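Local coordinates for aldo-keto reductase 1 (Coptotermes gestroi, PDB 5KET), which binds NADP and probably reduces carbonyl compounds with the cofactor as hydride donor, at residues Pro122-Gln126 / Phe142-Thr148; Leu197-Phe201 / Phe245-Asp250; Arg318-Met322 / Glu333-Asp337. One frame throughout, in Å; residues are numbered along the deposited sequence.

Contact 1 (Pro122-Gln126 / Phe142-Thr148); sequences PVGFQ and FLIDTST
Phe142 points the edge of its ring at the face of Phe125. Phe142 CZ stands over the centre of that face, 3.8 Å from Phe125 CZ. The two planes are inclined at 74°, a T-shaped pair with centroids 5.0 Å apart. Phe142 reaches this place because its CG is anti to the backbone N (chi1 -178°). Trp134 also meets the Phe125 ring, and Tyr325 stacks on Phe142.

One residue on, the side chain of Gln126 crosses that of Leu143 at about a right angle. Gln126 NE2 donates to Ile144 O at 2.8 Å, with an N-H...O angle of 163°. The acceptor lies close to the amide plane of Gln126, but the donor stands above the carbonyl plane of Ile144. This fairly straight bond, nearly in the amide plane, fixes the rotation of the amide. Gln126 OE1 faces the other way and makes a van der Waals contact with Leu143 CG at 3.4 Å.

The backbones run antiparallel as two short, loosely bonded strands, 124-125 and 144-145. They lie in the long loop after barrel strand 114-119, the loop A region of the aldo-keto reductase TIM barrel. Asp145 N donates to Gly124 O at 2.9 Å.

Thr148 ends a type I turn that begins at Asp145. Its OG1 donates to Asp145 O at 3.0 Å and accepts a weak bond from Gly124 N. With CG2 anti to the backbone N, the methyl meets Pro122 O at 3.5 Å. Asp145 OD1 forms a salt bridge to Arg94. Pro122 packs on Phe174, near the NADP-binding Asn173.

Contact 2 (Leu197-Phe201 / Phe245-Asp250); sequences LNVYF and FDPLTD
Close to the NADP pocket of an aldo-keto reductase barrel, two loops meet around the ring of Tyr200. Pro247 lies over one face of that ring. Its CB is 3.8 Å from the ring centroid and 18° off the normal, a CH-pi contact. CB lies over the face, displaced from the centre toward CE2. The pyrrolidine continues on this side, with Pro247 CD 3.5 Å from Tyr200 CE2. Phe245 adds its CB, 3.7 Å from the same Tyr200 CE2, while its own ring leads away.

The phenol end is held by Asp250. Tyr200 OH donates to Asp250 OD2 at 3.0 Å, and OD2 accepts with its anti lone pair, the one away from the other oxygen. OD2 lies at the edge of the ring, near its plane, and the carboxylate is turned 51° against the ring. The other oxygen, OD1, caps Val252 N at the start of helix 251-260. One carboxylate therefore ties Tyr200 to a helix N-terminus.

In the TIM-barrel fold, 197-201 follows strand 192-196 and holds a type I turn from Asn198 to Phe201, and 245-250 leads into helix 251-260. Beside Tyr200, Val199 CG2 touches Pro247 CB at 3.9 Å. Both residues also pack on Leu268 of helix 264-273.

Second-shell bonds shape the proline loop. Asp246 OD1 accepts from Leu248 N at 3.3 Å, an Asx turn. Asp246 O takes two donors, Thr249 N and Thr249 OG1. Lys313 makes a cation-pi contact with Tyr200. Asn198 ND2 bonds the carbonyl of Ala221, an NADP-binding residue.

Contact 3 (Arg318-Met322 / Glu333-Asp337); sequences RRFRM and EHPYD
Tyr336 is packed on both faces of its ring. On one side lies the guanidinium of Arg318, with the two planes only 22° apart. Arg318 CZ is 3.8 Å from the ring centroid but 33° off the normal, so this cation-pi stack is displaced toward the rim on the CD2 and CE2 side. Arg318 NH1 makes the near approach, 3.2 Å from Tyr336 CE2. The chain of Arg318 is extended from CG to NE, which carries the flat group out to the ring. On the opposite face, Pro335 CG sits over the ring centre.

Met322 fills the angle between Tyr336 and Pro335. Its chain bends at the last torsion (chi3 -63°). This turns the methyl to Tyr336 CE1, with Met322 CE 3.4 Å away, and to Pro335 CG, 3.7 Å from the same CE. Met322 CB lies 3.4 Å from His334 NE2. That nitrogen donates to Met322 O, which lies at the imidazole edge. The modelled bond is very short, and its exact length carries little weight at this resolution.

Away from the rings the contact is looser. Arg321 is partly exposed and barely touches 333-337. It points its CB away from that segment and sends NH1 back to Arg318 O in a weak bond.

Two residues before Met322, Phe320 centres an inverse gamma turn and touches the bound NADP, meeting Trp30 and Tyr220 with its ring. These C-terminal loops wrap beside the cofactor pocket, as is typical of the aldo-keto reductase barrel.

In the fold
The contacts come in series along the chain. Contacts 1 and 2 lie in loops that follow barrel strands or lead into the outer helices, and contact 3 lies in the C-terminal tail after helix 302-310. The centres of contacts 1 and 2 are 31 Å apart, and their nearest atoms about 13 Å. Contact 3 bridges them, with its centre 15 Å from contact 1 and 18 Å from contact 2. Pro122 and Val123 pack against Glu333, Pro335 and Met322. Toward contact 2, Phe201 packs against Arg318. The tail thus joins two distant loop regions of one TIM barrel, alongside the pocket that holds NADP.

Contact 1 (Pro122-Gln126 / Phe142-Thr148)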
ATOM      1  N   PRO A 122     -11.791  -3.378  -0.244  1.00 35.50           N
ATOM      2  CA  PRO A 122     -13.107  -3.637  -0.806  1.00 33.64           C
ATOM      3  C   PRO A 122     -14.146  -4.020   0.237  1.00 40.36           C
ATOM      4  O   PRO A 122     -15.352  -3.831   0.008  1.00 38.81           O
ATOM      5  CB  PRO A 122     -12.859  -4.796  -1.770  1.00 34.80           C
ATOM      6  CG  PRO A 122     -11.409  -4.985  -1.856  1.00 43.87           C
ATOM      7  CD  PRO A 122     -10.724  -4.228  -0.783  1.00 37.66           C
ATOM      8  N   VAL A 123     -13.737  -4.614   1.347  1.00 43.39           N
ATOM      9  CA  VAL A 123     -14.655  -5.135   2.351  1.00 46.06           C
ATOM     10  C   VAL A 123     -14.887  -4.049   3.382  1.00 46.79           C
ATOM     11  O   VAL A 123     -13.945  -3.566   4.012  1.00 51.11           O
ATOM     12  CB  VAL A 123     -14.097  -6.406   3.015  1.00 46.49           C
ATOM     13  CG1 VAL A 123     -15.004  -6.859   4.152  1.00 48.60           C
ATOM     14  CG2 VAL A 123     -13.885  -7.514   1.980  1.00 47.96           C
ATOM     15  N   GLY A 124     -16.144  -3.651   3.555  1.00 46.56           N
ATOM     16  CA  GLY A 124     -16.472  -2.613   4.509  1.00 48.80           C
ATOM     17  C   GLY A 124     -16.763  -3.159   5.898  1.00 49.96           C
ATOM     18  O   GLY A 124     -17.255  -4.270   6.064  1.00 49.44           O
ATOM     19  N   PHE A 125     -16.418  -2.365   6.904  1.00 37.69           N
ATOM     20  CA  PHE A 125     -16.874  -2.591   8.265  1.00 42.93           C
ATOM     21  C   PHE A 125     -17.995  -1.600   8.541  1.00 45.36           C
ATOM     22  O   PHE A 125     -18.004  -0.494   8.000  1.00 45.59           O
ATOM     23  CB  PHE A 125     -15.762  -2.394   9.303  1.00 43.86           C
ATOM     24  CG  PHE A 125     -14.490  -3.139   9.013  1.00 39.93           C
ATOM     25  CD1 PHE A 125     -14.443  -4.162   8.081  1.00 40.68           C
ATOM     26  CD2 PHE A 125     -13.332  -2.809   9.691  1.00 36.77           C
ATOM     27  CE1 PHE A 125     -13.264  -4.829   7.824  1.00 39.22           C
ATOM     28  CE2 PHE A 125     -12.158  -3.472   9.442  1.00 39.00           C
ATOM     29  CZ  PHE A 125     -12.120  -4.485   8.503  1.00 39.46           C
ATOM     30  N   GLN A 126     -18.951  -2.002   9.370  1.00 47.88           N
ATOM     31  CA  GLN A 126     -19.970  -1.049   9.770  1.00 49.52           C
ATOM     32  C   GLN A 126     -19.343  -0.019  10.680  1.00 47.57           C
ATOM     33  O   GLN A 126     -18.592  -0.354  11.598  1.00 40.19           O
ATOM     34  CB  GLN A 126     -21.133  -1.722  10.494  1.00 52.87           C
ATOM     35  CG  GLN A 126     -21.443  -3.090  10.040  1.00 52.96           C
ATOM     36  CD  GLN A 126     -22.361  -3.763  11.020  1.00 62.60           C
ATOM     37  OE1 GLN A 126     -22.754  -3.161  12.001  1.00 66.77           O
ATOM     38  NE2 GLN A 126     -22.700  -5.011  10.778  1.00 65.62           N
ATOM     39  N   PHE A 142     -17.821  -9.804  14.927  1.00 52.93           N
ATOM     40  CA  PHE A 142     -17.085  -8.804  14.164  1.00 49.83           C
ATOM     41  C   PHE A 142     -18.036  -8.102  13.201  1.00 49.98           C
ATOM     42  O   PHE A 142     -18.564  -8.724  12.275  1.00 50.85           O
ATOM     43  CB  PHE A 142     -15.929  -9.449  13.410  1.00 49.58           C
ATOM     44  CG  PHE A 142     -15.115  -8.474  12.639  1.00 55.53           C
ATOM     45  CD1 PHE A 142     -14.451  -7.456  13.295  1.00 59.45           C
ATOM     46  CD2 PHE A 142     -15.019  -8.562  11.264  1.00 53.96           C
ATOM     47  CE1 PHE A 142     -13.705  -6.545  12.596  1.00 58.12           C
ATOM     48  CE2 PHE A 142     -14.273  -7.653  10.560  1.00 53.95           C
ATOM     49  CZ  PHE A 142     -13.615  -6.643  11.225  1.00 54.79           C
ATOM     50  N   LEU A 143     -18.240  -6.799  13.417  1.00 50.51           N
ATOM     51  CA  LEU A 143     -19.227  -6.018  12.671  1.00 49.30           C
ATOM     52  C   LEU A 143     -18.745  -5.749  11.251  1.00 51.69           C
ATOM     53  O   LEU A 143     -17.890  -4.886  11.032  1.00 54.12           O
ATOM     54  CB  LEU A 143     -19.490  -4.704  13.397  1.00 45.70           C
ATOM     55  CG  LEU A 143     -20.722  -4.620  14.286  1.00 52.03           C
ATOM     56  CD1 LEU A 143     -20.823  -5.837  15.173  1.00 52.09           C
ATOM     57  CD2 LEU A 143     -20.648  -3.354  15.122  1.00 57.66           C
ATOM     58  N   ILE A 144     -19.317  -6.453  10.281  1.00 53.19           N
ATOM     59  CA  ILE A 144     -19.001  -6.263   8.871  1.00 50.30           C
ATOM     60  C   ILE A 144     -20.192  -5.614   8.184  1.00 52.72           C
ATOM     61  O   ILE A 144     -21.348  -5.926   8.495  1.00 62.50           O
ATOM     62  CB  ILE A 144     -18.637  -7.602   8.206  1.00 51.21           C
ATOM     63  CG1 ILE A 144     -17.350  -8.116   8.817  1.00 59.95           C
ATOM     64  CG2 ILE A 144     -18.465  -7.447   6.713  1.00 46.86           C
ATOM     65  CD1 ILE A 144     -16.687  -9.147   8.013  1.00 66.32           C
ATOM     66  N   ASP A 145     -19.912  -4.700   7.258  1.00 48.20           N
ATOM     67  CA  ASP A 145     -20.964  -4.073   6.468  1.00 49.39           C
ATOM     68  C   ASP A 145     -21.135  -4.886   5.190  1.00 50.52           C
ATOM     69  O   ASP A 145     -20.380  -4.735   4.231  1.00 55.52           O
ATOM     70  CB  ASP A 145     -20.640  -2.614   6.173  1.00 49.97           C
ATOM     71  CG  ASP A 145     -21.794  -1.891   5.515  1.00 58.45           C
ATOM     72  OD1 ASP A 145     -21.744  -0.646   5.434  1.00 61.54           O
ATOM     73  OD2 ASP A 145     -22.762  -2.563   5.096  1.00 62.20           O
ATOM     74  N   THR A 146     -22.150  -5.747   5.194  1.00 49.33           N
ATOM     75  CA  THR A 146     -22.579  -6.515   4.037  1.00 48.45           C
ATOM     76  C   THR A 146     -22.973  -5.632   2.853  1.00 49.73           C
ATOM     77  O   THR A 146     -23.057  -6.134   1.725  1.00 49.97           O
ATOM     78  CB  THR A 146     -23.770  -7.365   4.445  1.00 54.04           C
ATOM     79  OG1 THR A 146     -24.955  -6.530   4.444  1.00 60.97           O
ATOM     80  CG2 THR A 146     -23.569  -7.879   5.857  1.00 44.55           C
ATOM     81  N   SER A 147     -23.227  -4.339   3.069  1.00 50.60           N
ATOM     82  CA  SER A 147     -23.865  -3.475   2.084  1.00 52.86           C
ATOM     83  C   SER A 147     -22.867  -2.600   1.340  1.00 47.19           C
ATOM     84  O   SER A 147     -23.250  -1.563   0.793  1.00 53.05           O
ATOM     85  CB  SER A 147     -24.915  -2.600   2.764  1.00 60.97           C
ATOM     86  OG  SER A 147     -24.306  -1.715   3.688  1.00 60.52           O
ATOM     87  N   THR A 148     -21.597  -2.988   1.316  1.00 45.19           N
ATOM     88  CA  THR A 148     -20.591  -2.170   0.658  1.00 44.78           C
ATOM     89  C   THR A 148     -20.901  -2.063  -0.824  1.00 50.68           C
ATOM     90  O   THR A 148     -20.945  -3.070  -1.534  1.00 54.96           O
ATOM     91  CB  THR A 148     -19.194  -2.748   0.886  1.00 39.32           C
ATOM     92  OG1 THR A 148     -18.964  -2.939   2.290  1.00 38.65           O
ATOM     93  CG2 THR A 148     -18.142  -1.808   0.321  1.00 32.80           C
TER

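Contact 2 (Leu197-Phe201 / Phe245-Asp250)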
ATOM      1  N   LEU A 197       2.725  -7.684  -3.419  1.00 39.50           N
ATOM      2  CA  LEU A 197       3.533  -7.979  -4.596  1.00 41.78           C
ATOM      3  C   LEU A 197       5.006  -8.033  -4.217  1.00 47.15           C
ATOM      4  O   LEU A 197       5.529  -7.087  -3.614  1.00 54.78           O
ATOM      5  CB  LEU A 197       3.286  -6.930  -5.694  1.00 39.66           C
ATOM      6  CG  LEU A 197       3.715  -7.162  -7.147  1.00 39.59           C
ATOM      7  CD1 LEU A 197       2.980  -6.195  -8.074  1.00 39.93           C
ATOM      8  CD2 LEU A 197       5.215  -7.014  -7.340  1.00 38.14           C
ATOM      9  N   ASN A 198       5.664  -9.120  -4.602  1.00 42.71           N
ATOM     10  CA  ASN A 198       7.104  -9.319  -4.465  1.00 44.40           C
ATOM     11  C   ASN A 198       7.486 -10.487  -5.373  1.00 43.65           C
ATOM     12  O   ASN A 198       6.678 -10.941  -6.187  1.00 47.96           O
ATOM     13  CB  ASN A 198       7.491  -9.550  -3.002  1.00 47.27           C
ATOM     14  CG  ASN A 198       6.708 -10.672  -2.366  1.00 49.97           C
ATOM     15  OD1 ASN A 198       6.433 -11.697  -3.000  1.00 50.94           O
ATOM     16  ND2 ASN A 198       6.351 -10.494  -1.098  1.00 52.15           N
ATOM     17  N   VAL A 199       8.717 -10.987  -5.239  1.00 40.30           N
ATOM     18  CA  VAL A 199       9.128 -12.046  -6.153  1.00 39.40           C
ATOM     19  C   VAL A 199       8.437 -13.368  -5.843  1.00 37.32           C
ATOM     20  O   VAL A 199       8.401 -14.251  -6.705  1.00 36.67           O
ATOM     21  CB  VAL A 199      10.658 -12.246  -6.159  1.00 37.33           C
ATOM     22  CG1 VAL A 199      11.366 -10.954  -6.538  1.00 41.57           C
ATOM     23  CG2 VAL A 199      11.130 -12.794  -4.824  1.00 32.50           C
ATOM     24  N   TYR A 200       7.890 -13.535  -4.640  1.00 37.35           N
ATOM     25  CA  TYR A 200       7.107 -14.727  -4.335  1.00 43.17           C
ATOM     26  C   TYR A 200       5.642 -14.597  -4.741  1.00 40.19           C
ATOM     27  O   TYR A 200       4.933 -15.607  -4.763  1.00 39.25           O
ATOM     28  CB  TYR A 200       7.195 -15.056  -2.840  1.00 46.55           C
ATOM     29  CG  TYR A 200       8.522 -15.651  -2.425  1.00 49.64           C
ATOM     30  CD1 TYR A 200       9.435 -16.086  -3.381  1.00 52.75           C
ATOM     31  CD2 TYR A 200       8.859 -15.787  -1.079  1.00 49.10           C
ATOM     32  CE1 TYR A 200      10.654 -16.636  -3.010  1.00 55.49           C
ATOM     33  CE2 TYR A 200      10.067 -16.339  -0.700  1.00 53.20           C
ATOM     34  CZ  TYR A 200      10.962 -16.757  -1.669  1.00 54.23           C
ATOM     35  OH  TYR A 200      12.165 -17.299  -1.295  1.00 53.62           O
ATOM     36  N   PHE A 201       5.191 -13.381  -5.081  1.00 36.09           N
ATOM     37  CA  PHE A 201       3.813 -13.024  -5.380  1.00 34.59           C
ATOM     38  C   PHE A 201       3.853 -11.862  -6.379  1.00 38.21           C
ATOM     39  O   PHE A 201       3.505 -10.716  -6.088  1.00 40.43           O
ATOM     40  CB  PHE A 201       3.062 -12.656  -4.099  1.00 37.92           C
ATOM     41  CG  PHE A 201       1.568 -12.661  -4.236  1.00 40.46           C
ATOM     42  CD1 PHE A 201       0.897 -13.791  -4.673  1.00 38.65           C
ATOM     43  CD2 PHE A 201       0.832 -11.537  -3.906  1.00 39.14           C
ATOM     44  CE1 PHE A 201      -0.473 -13.789  -4.793  1.00 35.39           C
ATOM     45  CE2 PHE A 201      -0.535 -11.532  -4.021  1.00 36.68           C
ATOM     46  CZ  PHE A 201      -1.188 -12.659  -4.470  1.00 35.77           C
ATOM     47  N   PHE A 245       8.005 -18.105   4.202  1.00 45.10           N
ATOM     48  CA  PHE A 245       8.909 -18.076   3.054  1.00 45.36           C
ATOM     49  C   PHE A 245       9.589 -16.724   2.987  1.00 42.01           C
ATOM     50  O   PHE A 245       8.922 -15.710   2.765  1.00 48.31           O
ATOM     51  CB  PHE A 245       8.166 -18.337   1.749  1.00 49.46           C
ATOM     52  CG  PHE A 245       7.779 -19.755   1.555  1.00 59.22           C
ATOM     53  CD1 PHE A 245       6.592 -20.233   2.075  1.00 64.35           C
ATOM     54  CD2 PHE A 245       8.606 -20.619   0.862  1.00 66.19           C
ATOM     55  CE1 PHE A 245       6.227 -21.549   1.902  1.00 67.91           C
ATOM     56  CE2 PHE A 245       8.249 -21.936   0.687  1.00 72.78           C
ATOM     57  CZ  PHE A 245       7.054 -22.403   1.209  1.00 72.14           C
ATOM     58  N   ASP A 246      10.912 -16.705   3.144  1.00 40.15           N
ATOM     59  CA  ASP A 246      11.609 -15.429   3.178  1.00 40.26           C
ATOM     60  C   ASP A 246      12.344 -15.187   1.863  1.00 44.39           C
ATOM     61  O   ASP A 246      13.392 -15.809   1.615  1.00 46.85           O
ATOM     62  CB  ASP A 246      12.571 -15.374   4.355  1.00 42.34           C
ATOM     63  CG  ASP A 246      12.964 -13.963   4.719  1.00 49.97           C
ATOM     64  OD1 ASP A 246      12.669 -13.031   3.937  1.00 49.32           O
ATOM     65  OD2 ASP A 246      13.588 -13.783   5.791  1.00 57.84           O
ATOM     66  N   PRO A 247      11.857 -14.282   1.014  1.00 43.84           N
ATOM     67  CA  PRO A 247      12.549 -14.007  -0.266  1.00 41.79           C
ATOM     68  C   PRO A 247      13.906 -13.335  -0.102  1.00 43.11           C
ATOM     69  O   PRO A 247      14.642 -13.220  -1.094  1.00 47.11           O
ATOM     70  CB  PRO A 247      11.561 -13.092  -1.006  1.00 39.26           C
ATOM     71  CG  PRO A 247      10.713 -12.496   0.075  1.00 38.12           C
ATOM     72  CD  PRO A 247      10.632 -13.495   1.176  1.00 41.01           C
ATOM     73  N   LEU A 248      14.267 -12.879   1.088  1.00 41.34           N
ATOM     74  CA  LEU A 248      15.627 -12.432   1.320  1.00 43.96           C
ATOM     75  C   LEU A 248      16.563 -13.571   1.698  1.00 52.08           C
ATOM     76  O   LEU A 248      17.786 -13.394   1.639  1.00 58.59           O
ATOM     77  CB  LEU A 248      15.658 -11.380   2.426  1.00 35.20           C
ATOM     78  CG  LEU A 248      14.644 -10.242   2.282  1.00 37.77           C
ATOM     79  CD1 LEU A 248      14.244  -9.775   3.644  1.00 36.44           C
ATOM     80  CD2 LEU A 248      15.229  -9.139   1.450  1.00 40.04           C
ATOM     81  N   THR A 249      16.032 -14.727   2.081  1.00 53.98           N
ATOM     82  CA  THR A 249      16.868 -15.895   2.322  1.00 58.26           C
ATOM     83  C   THR A 249      16.997 -16.785   1.102  1.00 57.68           C
ATOM     84  O   THR A 249      17.808 -17.711   1.125  1.00 60.07           O
ATOM     85  CB  THR A 249      16.321 -16.747   3.476  1.00 63.67           C
ATOM     86  OG1 THR A 249      15.188 -17.508   3.022  1.00 66.46           O
ATOM     87  CG2 THR A 249      15.943 -15.850   4.646  1.00 63.61           C
ATOM     88  N   ASP A 250      16.217 -16.531   0.055  1.00 56.97           N
ATOM     89  CA  ASP A 250      16.216 -17.412  -1.106  1.00 54.40           C
ATOM     90  C   ASP A 250      17.596 -17.399  -1.770  1.00 55.85           C
ATOM     91  O   ASP A 250      18.167 -16.325  -1.989  1.00 58.79           O
ATOM     92  CB  ASP A 250      15.144 -16.996  -2.110  1.00 46.99           C
ATOM     93  CG  ASP A 250      14.992 -17.983  -3.254  1.00 43.30           C
ATOM     94  OD1 ASP A 250      16.003 -18.325  -3.902  1.00 45.00           O
ATOM     95  OD2 ASP A 250      13.852 -18.432  -3.492  1.00 41.25           O
TER

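Contact 3 (Arg318-Met322 / Glu333-Asp337)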
ATOM      1  N   ARG A 318      -0.142 -15.478  -1.182  1.00 49.61           N
ATOM      2  CA  ARG A 318      -0.537 -14.392  -0.298  1.00 47.66           C
ATOM      3  C   ARG A 318      -0.190 -14.703   1.145  1.00 49.14           C
ATOM      4  O   ARG A 318      -0.539 -15.764   1.667  1.00 54.95           O
ATOM      5  CB  ARG A 318      -2.036 -14.132  -0.391  1.00 48.61           C
ATOM      6  CG  ARG A 318      -2.572 -14.184  -1.770  1.00 48.17           C
ATOM      7  CD  ARG A 318      -4.077 -14.260  -1.768  1.00 45.75           C
ATOM      8  NE  ARG A 318      -4.551 -13.851  -3.071  1.00 46.39           N
ATOM      9  CZ  ARG A 318      -4.488 -12.607  -3.511  1.00 44.76           C
ATOM     10  NH1 ARG A 318      -4.031 -11.646  -2.720  1.00 46.26           N
ATOM     11  NH2 ARG A 318      -4.912 -12.315  -4.729  1.00 44.07           N
ATOM     12  N   ARG A 319       0.480 -13.759   1.794  1.00 43.12           N
ATOM     13  CA  ARG A 319       0.507 -13.717   3.246  1.00 43.42           C
ATOM     14  C   ARG A 319      -0.523 -12.764   3.801  1.00 39.38           C
ATOM     15  O   ARG A 319      -1.027 -12.984   4.907  1.00 39.98           O
ATOM     16  CB  ARG A 319       1.873 -13.265   3.744  1.00 47.69           C
ATOM     17  CG  ARG A 319       2.944 -13.771   2.882  1.00 45.48           C
ATOM     18  CD  ARG A 319       4.113 -12.809   2.739  1.00 41.61           C
ATOM     19  NE  ARG A 319       5.290 -13.605   2.340  1.00 41.69           N
ATOM     20  CZ  ARG A 319       6.223 -14.031   3.181  1.00 51.63           C
ATOM     21  NH1 ARG A 319       6.147 -13.762   4.482  1.00 60.89           N
ATOM     22  NH2 ARG A 319       7.216 -14.746   2.755  1.00 52.62           N
ATOM     23  N   PHE A 320      -0.815 -11.690   3.070  1.00 38.11           N
ATOM     24  CA  PHE A 320      -1.872 -10.756   3.454  1.00 41.43           C
ATOM     25  C   PHE A 320      -3.199 -11.259   2.891  1.00 48.36           C
ATOM     26  O   PHE A 320      -3.812 -10.670   1.998  1.00 52.39           O
ATOM     27  CB  PHE A 320      -1.544  -9.349   2.979  1.00 37.79           C
ATOM     28  CG  PHE A 320      -0.360  -8.741   3.670  1.00 42.27           C
ATOM     29  CD1 PHE A 320       0.937  -9.121   3.331  1.00 44.16           C
ATOM     30  CD2 PHE A 320      -0.541  -7.797   4.666  1.00 40.15           C
ATOM     31  CE1 PHE A 320       2.023  -8.563   3.978  1.00 45.68           C
ATOM     32  CE2 PHE A 320       0.531  -7.237   5.307  1.00 41.21           C
ATOM     33  CZ  PHE A 320       1.819  -7.616   4.964  1.00 45.08           C
ATOM     34  N   ARG A 321      -3.619 -12.407   3.417  1.00 48.22           N
ATOM     35  CA  ARG A 321      -4.911 -12.953   3.058  1.00 44.93           C
ATOM     36  C   ARG A 321      -6.008 -12.215   3.810  1.00 46.48           C
ATOM     37  O   ARG A 321      -5.756 -11.426   4.725  1.00 43.90           O
ATOM     38  CB  ARG A 321      -4.980 -14.450   3.362  1.00 47.14           C
ATOM     39  CG  ARG A 321      -3.751 -15.226   2.956  1.00 50.53           C
ATOM     40  CD  ARG A 321      -4.010 -16.724   2.972  1.00 59.38           C
ATOM     41  NE  ARG A 321      -4.536 -17.201   1.694  1.00 68.19           N
ATOM     42  CZ  ARG A 321      -3.779 -17.563   0.657  1.00 70.97           C
ATOM     43  NH1 ARG A 321      -2.450 -17.502   0.741  1.00 68.31           N
ATOM     44  NH2 ARG A 321      -4.351 -17.984  -0.468  1.00 71.53           N
ATOM     45  N   MET A 322      -7.245 -12.491   3.413  1.00 53.51           N
ATOM     46  CA  MET A 322      -8.426 -11.873   4.000  1.00 59.26           C
ATOM     47  C   MET A 322      -9.413 -12.996   4.318  1.00 57.43           C
ATOM     48  O   MET A 322     -10.469 -13.123   3.694  1.00 59.38           O
ATOM     49  CB  MET A 322      -9.023 -10.832   3.053  1.00 64.61           C
ATOM     50  CG  MET A 322      -9.473  -9.550   3.723  1.00 69.94           C
ATOM     51  SD  MET A 322     -10.173  -8.386   2.536  1.00 74.72           S
ATOM     52  CE  MET A 322      -8.746  -8.089   1.509  1.00 74.31           C
ATOM     53  N   GLU A 333     -17.905  -8.563  -1.660  1.00 47.33           N
ATOM     54  CA  GLU A 333     -16.765  -7.956  -2.328  1.00 49.44           C
ATOM     55  C   GLU A 333     -15.454  -8.466  -1.745  1.00 49.74           C
ATOM     56  O   GLU A 333     -14.564  -7.678  -1.401  1.00 52.78           O
ATOM     57  CB  GLU A 333     -16.835  -6.432  -2.230  1.00 51.76           C
ATOM     58  CG  GLU A 333     -18.068  -5.823  -2.885  1.00 57.23           C
ATOM     59  CD  GLU A 333     -18.093  -6.007  -4.401  1.00 58.85           C
ATOM     60  OE1 GLU A 333     -17.050  -6.384  -4.987  1.00 61.33           O
ATOM     61  OE2 GLU A 333     -19.162  -5.769  -5.007  1.00 55.06           O
ATOM     62  N   HIS A 334     -15.339  -9.762  -1.613  1.00 47.75           N
ATOM     63  CA  HIS A 334     -14.072 -10.342  -1.208  1.00 44.93           C
ATOM     64  C   HIS A 334     -13.192 -10.541  -2.436  1.00 45.00           C
ATOM     65  O   HIS A 334     -13.624 -11.173  -3.410  1.00 44.92           O
ATOM     66  CB  HIS A 334     -14.285 -11.668  -0.493  1.00 45.62           C
ATOM     67  CG  HIS A 334     -13.040 -12.216   0.123  1.00 49.73           C
ATOM     68  ND1 HIS A 334     -12.216 -13.109  -0.530  1.00 51.33           N
ATOM     69  CD2 HIS A 334     -12.463 -11.978   1.323  1.00 50.49           C
ATOM     70  CE1 HIS A 334     -11.192 -13.409   0.248  1.00 50.65           C
ATOM     71  NE2 HIS A 334     -11.318 -12.735   1.379  1.00 50.03           N
ATOM     72  N   PRO A 335     -11.962 -10.022  -2.429  1.00 42.52           N
ATOM     73  CA  PRO A 335     -11.197  -9.935  -3.681  1.00 42.77           C
ATOM     74  C   PRO A 335     -10.425 -11.186  -4.063  1.00 39.16           C
ATOM     75  O   PRO A 335     -10.064 -11.321  -5.243  1.00 42.60           O
ATOM     76  CB  PRO A 335     -10.238  -8.771  -3.416  1.00 42.39           C
ATOM     77  CG  PRO A 335     -10.016  -8.828  -1.927  1.00 39.20           C
ATOM     78  CD  PRO A 335     -11.306  -9.304  -1.319  1.00 38.44           C
ATOM     79  N   TYR A 336     -10.156 -12.101  -3.136  1.00 34.95           N
ATOM     80  CA  TYR A 336      -9.190 -13.162  -3.380  1.00 28.11           C
ATOM     81  C   TYR A 336      -9.831 -14.506  -3.691  1.00 41.60           C
ATOM     82  O   TYR A 336      -9.130 -15.521  -3.706  1.00 44.50           O
ATOM     83  CB  TYR A 336      -8.240 -13.288  -2.192  1.00 32.73           C
ATOM     84  CG  TYR A 336      -7.615 -11.972  -1.779  1.00 29.88           C
ATOM     85  CD1 TYR A 336      -7.416 -11.671  -0.442  1.00 30.62           C
ATOM     86  CD2 TYR A 336      -7.244 -11.022  -2.723  1.00 28.91           C
ATOM     87  CE1 TYR A 336      -6.857 -10.483  -0.055  1.00 32.22           C
ATOM     88  CE2 TYR A 336      -6.691  -9.822  -2.343  1.00 32.20           C
ATOM     89  CZ  TYR A 336      -6.496  -9.559  -1.004  1.00 37.33           C
ATOM     90  OH  TYR A 336      -5.938  -8.366  -0.606  1.00 44.62           O
ATOM     91  N   ASP A 337     -11.136 -14.547  -3.945  1.00 45.27           N
ATOM     92  CA  ASP A 337     -11.709 -15.756  -4.527  1.00 48.44           C
ATOM     93  C   ASP A 337     -11.425 -15.823  -6.021  1.00 46.46           C
ATOM     94  O   ASP A 337     -11.165 -16.905  -6.560  1.00 48.50           O
ATOM     95  CB  ASP A 337     -13.211 -15.814  -4.265  1.00 58.24           C
ATOM     96  CG  ASP A 337     -13.539 -15.893  -2.792  1.00 68.04           C
ATOM     97  OD1 ASP A 337     -12.674 -16.366  -2.021  1.00 69.65           O
ATOM     98  OD2 ASP A 337     -14.660 -15.480  -2.410  1.00 73.18           O
TER